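Local coordinates for hypothetical protein yigZ (Escherichia coli, PDB 1VI7) that is of unknown function but belongs to the IMPACT family, whose members have been tentatively linked to guanyl ribonucleotide binding and nucleoside triphosphate hydrolysis, at residues 19-24 against 109-114; 79-84 against 115-120. One frame throughout, in Å; residues are numbered along the deposited sequence.

Contact 1: 19-24 against 109-114; sequences EIKKSR and ILLGTG
Ile-20, the last residue of strand 14-20, meets Leu-111 through single methyl groups: its CG2 lies 3.4 Å from Leu-111 CD1, and the two side chains cross at about a right angle. With CG2 anti to the backbone N and CG1 beside that nitrogen (chi1 -59°), one branch of the isoleucine is spent on Leu-111 while the other runs on toward helix 113-128.

Lys-21 does most of the touching. Its chain bends at its second and third torsions and lies against Ile-109, with its CD 3.5 Å from Ile-109 CD1; further out, its CE reaches Leu-111 CB at 3.6 Å. The aliphatic part of the lysine thus bridges the two hydrophobic residues, while the residue as a whole remains exposed. Ile-109 also uses its other branch, CG2, which sits 3.5 Å from the carbonyl O of Lys-21.

All this happens at a beta hairpin. Ile-20 to Ser-23 form a type I' turn joining strands 14-20 and 23-31 at the edge of the five-stranded antiparallel sheet, closed by Ser-23 N to Ile-20 O at 3.0 Å. Residues 109-112 end the loop that leads from strand 98-105 into helix 113-128, with Gly-112 at the N-cap, so the hairpin tip packs on the approach to that helix.

Lys-22, the second corner residue of the turn, only grazes Ile-109, and its amine leads away. Ser-23 turns its hydroxyl back into the turn: OG donates to Lys-21 O at 2.8 Å, coming from above the carbonyl plane, 38° out of it. The same OG has a weak hydrogen bond with Gly-107 N, which ties the turn to the loop after strand 98-105, and it approaches Ile-109 O at 3.7 Å without bonding to it.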
loop_
_atom_site.group_PDB
_atom_site.type_symbol
_atom_site.label_atom_id
_atom_site.label_comp_id
_atom_site.label_asym_id
_atom_site.label_seq_id
_atom_site.Cartn_x
_atom_site.Cartn_y
_atom_site.Cartn_z
ATOM N N GLU A 19 9.845 22.166 -14.861
ATOM C CA GLU A 19 11.103 22.785 -15.270
ATOM C C GLU A 19 11.618 23.843 -14.300
ATOM O O GLU A 19 11.054 24.915 -14.105
ATOM C CB GLU A 19 10.948 23.319 -16.685
ATOM C CG GLU A 19 11.570 24.634 -17.038
ATOM C CD GLU A 19 12.980 24.534 -17.606
ATOM O OE1 GLU A 19 13.521 23.406 -17.682
ATOM O OE2 GLU A 19 13.531 25.604 -17.967
ATOM N N ILE A 20 12.723 23.531 -13.615
ATOM C CA ILE A 20 13.359 24.393 -12.641
ATOM C C ILE A 20 14.817 24.654 -13.020
ATOM O O ILE A 20 15.681 23.780 -13.038
ATOM C CB ILE A 20 13.316 23.785 -11.223
ATOM C CG1 ILE A 20 11.879 23.532 -10.771
ATOM C CG2 ILE A 20 14.034 24.692 -10.241
ATOM C CD1 ILE A 20 11.739 23.095 -9.330
ATOM N N LYS A 21 15.124 25.905 -13.331
ATOM C CA LYS A 21 16.453 26.311 -13.766
ATOM C C LYS A 21 17.010 25.363 -14.808
ATOM O O LYS A 21 17.882 24.541 -14.530
ATOM C CB LYS A 21 17.384 26.519 -12.582
ATOM C CG LYS A 21 16.720 27.265 -11.428
ATOM C CD LYS A 21 17.475 28.445 -10.900
ATOM C CE LYS A 21 17.926 28.282 -9.460
ATOM N NZ LYS A 21 18.906 29.340 -9.058
ATOM N N LYS A 22 16.312 25.222 -15.940
ATOM C CA LYS A 22 16.764 24.370 -17.024
ATOM C C LYS A 22 16.998 22.931 -16.652
ATOM O O LYS A 22 17.653 22.205 -17.413
ATOM C CB LYS A 22 18.037 24.981 -17.610
ATOM C CG LYS A 22 17.776 26.266 -18.396
ATOM C CD LYS A 22 18.970 26.554 -19.315
ATOM C CE LYS A 22 19.387 28.025 -19.193
ATOM N NZ LYS A 22 19.928 28.522 -20.494
ATOM N N SER A 23 16.467 22.423 -15.563
ATOM C CA SER A 23 16.628 21.042 -15.140
ATOM C C SER A 23 15.330 20.280 -15.281
ATOM O O SER A 23 14.278 20.916 -15.442
ATOM C CB SER A 23 17.089 21.047 -13.674
ATOM O OG SER A 23 18.212 21.920 -13.530
ATOM N N ARG A 24 15.284 18.961 -15.115
ATOM C CA ARG A 24 13.992 18.297 -15.380
ATOM C C ARG A 24 13.560 17.320 -14.324
ATOM O O ARG A 24 14.047 16.195 -14.207
ATOM C CB ARG A 24 14.051 17.695 -16.769
ATOM C CG ARG A 24 12.949 16.806 -17.243
ATOM C CD ARG A 24 11.656 17.445 -17.583
ATOM N NE ARG A 24 11.651 18.634 -18.377
ATOM C CZ ARG A 24 11.827 19.892 -18.007
ATOM N NH1 ARG A 24 12.061 20.214 -16.739
ATOM N NH2 ARG A 24 11.777 20.874 -18.905
ATOM N N ILE A 109 22.537 24.145 -14.308
ATOM C CA ILE A 109 22.558 25.147 -13.238
ATOM C C ILE A 109 22.016 24.548 -11.955
ATOM O O ILE A 109 21.048 23.790 -11.959
ATOM C CB ILE A 109 22.023 26.505 -13.601
ATOM C CG1 ILE A 109 21.947 27.448 -12.409
ATOM C CG2 ILE A 109 20.734 26.498 -14.390
ATOM C CD1 ILE A 109 20.707 27.372 -11.567
ATOM N N LEU A 110 22.810 24.668 -10.904
ATOM C CA LEU A 110 22.526 24.097 -9.614
ATOM C C LEU A 110 21.785 25.090 -8.733
ATOM O O LEU A 110 22.042 26.291 -8.805
ATOM C CB LEU A 110 23.822 23.672 -8.915
ATOM C CG LEU A 110 24.687 24.791 -8.340
ATOM C CD1 LEU A 110 25.923 24.199 -7.690
ATOM C CD2 LEU A 110 25.049 25.819 -9.408
ATOM N N LEU A 111 20.898 24.554 -7.892
ATOM C CA LEU A 111 20.118 25.418 -7.000
ATOM C C LEU A 111 20.299 25.024 -5.539
ATOM O O LEU A 111 20.608 23.873 -5.257
ATOM C CB LEU A 111 18.659 25.471 -7.404
ATOM C CG LEU A 111 17.963 24.225 -7.926
ATOM C CD1 LEU A 111 16.449 24.379 -7.813
ATOM C CD2 LEU A 111 18.321 23.951 -9.384
ATOM N N GLY A 112 20.137 25.989 -4.641
ATOM C CA GLY A 112 20.285 25.879 -3.235
ATOM C C GLY A 112 19.621 24.740 -2.518
ATOM O O GLY A 112 18.996 23.850 -3.092
ATOM N N THR A 113 19.783 24.720 -1.179
ATOM C CA THR A 113 19.173 23.639 -0.392
ATOM C C THR A 113 17.654 23.797 -0.418
ATOM O O THR A 113 16.905 22.872 -0.729
ATOM C CB THR A 113 19.712 23.578 1.026
ATOM O OG1 THR A 113 18.975 22.590 1.774
ATOM C CG2 THR A 113 19.587 24.897 1.742
ATOM N N GLY A 114 17.214 25.054 -0.285
ATOM C CA GLY A 114 15.809 25.396 -0.423
ATOM C C GLY A 114 15.281 24.960 -1.788
ATOM O O GLY A 114 14.321 24.204 -1.890
#

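Contact 2: 79-84 against 115-120; sequences AGTAGK and GLVKAY
Ala-82 sets its methyl squarely over one face of the Tyr-120 ring, a CH-pi contact with CB 3.5 Å from the ring centroid and 12° off the normal. Thr-81 straddles two side chains from the preceding turn of helix 113-128: its CG2 lies 3.4 Å from Leu-116 CD1, and its OG1 is 3.3 Å from Val-117 CG2. The carbonyl O of Thr-81 comes obliquely to the tyrosine, 3.7 Å from CD2.

Tyr-120 holds CG beside its backbone N (chi1 -73°), which swings the ring off the helix toward the loop; its OH is hydrogen-bonded to Glu-77 OE1, and its side chain also touches Val-102 and Arg-104 of strand 98-105. On the loop side, Ala-82 N makes a weak hydrogen bond to Asp-74 OD1, and Thr-81 OG1 a weak one with Thr-113 OG1 in the first turn of the helix. Residues 79-83 are the last part of the connection from strand 71-73 to helix 84-93, so the contact seats this irregular segment on helix 113-128.

Between the segments methyls meet methyls and a ring, with the oxygens of Thr-81 also lying against carbon; the Tyr-120 and Thr-81 hydroxyls find hydrogen-bond partners elsewhere, so shape sets the fit.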
loop_
_atom_site.group_PDB
_atom_site.type_symbol
_atom_site.label_atom_id
_atom_site.label_comp_id
_atom_site.label_asym_id
_atom_site.label_seq_id
_atom_site.Cartn_x
_atom_site.Cartn_y
_atom_site.Cartn_z
ATOM N N ALA A 79 21.616 15.315 1.817
ATOM C CA ALA A 79 20.827 14.737 2.884
ATOM C C ALA A 79 19.657 15.599 3.339
ATOM O O ALA A 79 19.804 16.816 3.475
ATOM C CB ALA A 79 21.720 14.397 4.072
ATOM N N GLY A 80 18.510 14.982 3.575
ATOM C CA GLY A 80 17.281 15.545 4.027
ATOM C C GLY A 80 16.645 16.581 3.107
ATOM O O GLY A 80 15.737 17.327 3.534
ATOM N N THR A 81 17.046 16.603 1.838
ATOM C CA THR A 81 16.580 17.595 0.883
ATOM C C THR A 81 15.786 17.024 -0.260
ATOM O O THR A 81 15.172 17.783 -1.026
ATOM C CB THR A 81 17.790 18.433 0.401
ATOM O OG1 THR A 81 17.477 19.832 0.437
ATOM C CG2 THR A 81 18.246 18.043 -0.980
ATOM N N ALA A 82 15.847 15.719 -0.491
ATOM C CA ALA A 82 15.050 15.098 -1.556
ATOM C C ALA A 82 14.266 13.949 -0.955
ATOM O O ALA A 82 13.474 13.328 -1.656
ATOM C CB ALA A 82 15.897 14.610 -2.734
ATOM N N GLY A 83 14.409 13.605 0.321
ATOM C CA GLY A 83 13.674 12.398 0.753
ATOM C C GLY A 83 12.547 12.705 1.686
ATOM O O GLY A 83 11.402 12.320 1.480
ATOM N N LYS A 84 12.895 13.327 2.836
ATOM C CA LYS A 84 11.867 13.621 3.834
ATOM C C LYS A 84 10.808 14.553 3.301
ATOM O O LYS A 84 9.622 14.225 3.404
ATOM C CB LYS A 84 12.497 14.071 5.131
ATOM C CG LYS A 84 12.750 13.010 6.183
ATOM N N GLY A 115 15.991 25.335 -2.840
ATOM C CA GLY A 115 15.663 25.044 -4.201
ATOM C C GLY A 115 15.343 23.585 -4.461
ATOM O O GLY A 115 14.472 23.284 -5.283
ATOM N N LEU A 116 16.113 22.680 -3.872
ATOM C CA LEU A 116 15.921 21.246 -4.001
ATOM C C LEU A 116 14.675 20.792 -3.247
ATOM O O LEU A 116 13.964 19.945 -3.754
ATOM C CB LEU A 116 17.114 20.461 -3.429
ATOM C CG LEU A 116 18.440 20.695 -4.156
ATOM C CD1 LEU A 116 19.516 19.836 -3.556
ATOM C CD2 LEU A 116 18.269 20.424 -5.652
ATOM N N VAL A 117 14.463 21.334 -2.052
ATOM C CA VAL A 117 13.291 21.008 -1.259
ATOM C C VAL A 117 12.017 21.377 -1.988
ATOM O O VAL A 117 11.084 20.566 -2.023
ATOM C CB VAL A 117 13.327 21.671 0.133
ATOM C CG1 VAL A 117 11.961 21.649 0.807
ATOM C CG2 VAL A 117 14.386 20.956 0.971
ATOM N N LYS A 118 11.979 22.534 -2.660
ATOM C CA LYS A 118 10.749 22.887 -3.371
ATOM C C LYS A 118 10.592 22.076 -4.653
ATOM O O LYS A 118 9.484 21.952 -5.209
ATOM C CB LYS A 118 10.624 24.369 -3.604
ATOM C CG LYS A 118 11.181 25.289 -2.551
ATOM C CD LYS A 118 10.167 25.821 -1.542
ATOM C CE LYS A 118 10.878 26.435 -0.339
ATOM N NZ LYS A 118 11.759 27.589 -0.723
ATOM N N ALA A 119 11.655 21.432 -5.116
ATOM C CA ALA A 119 11.594 20.656 -6.333
ATOM C C ALA A 119 11.138 19.228 -6.034
ATOM O O ALA A 119 10.489 18.583 -6.855
ATOM C CB ALA A 119 12.909 20.658 -7.069
ATOM N N TYR A 120 11.456 18.759 -4.846
ATOM C CA TYR A 120 11.101 17.413 -4.446
ATOM C C TYR A 120 9.811 17.387 -3.661
ATOM O O TYR A 120 8.894 16.677 -4.062
ATOM C CB TYR A 120 12.265 16.812 -3.657
ATOM C CG TYR A 120 13.417 16.473 -4.593
ATOM C CD1 TYR A 120 13.260 15.411 -5.478
ATOM C CD2 TYR A 120 14.596 17.205 -4.630
ATOM C CE1 TYR A 120 14.270 15.088 -6.354
ATOM C CE2 TYR A 120 15.596 16.893 -5.527
ATOM C CZ TYR A 120 15.437 15.820 -6.370
ATOM O OH TYR A 120 16.422 15.469 -7.264
#

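Overall arrangement
Both contacts involve helix 113-128: contact 1 grips the loop that leads into it, contact 2 the helix itself. Contact 1 is a surface contact at the helix's N-terminal approach, where a hairpin tip of the sheet meets a loop; contact 2 is buried, one or two turns along, where the connection before helix 84-93 packs on the helix. Their chemistry follows their place: contact 1 relies on the aliphatic length of an exposed lysine and a methyl pair between isoleucine and leucine, contact 2 on small side chains fitted to leucine, valine and an aromatic face. The centres are 11 Å apart and the contacts touch, Ile-20 CD1 lying 3.5 Å from Ala-119 CB and Thr-81 OG1 3.3 Å from Thr-113 O.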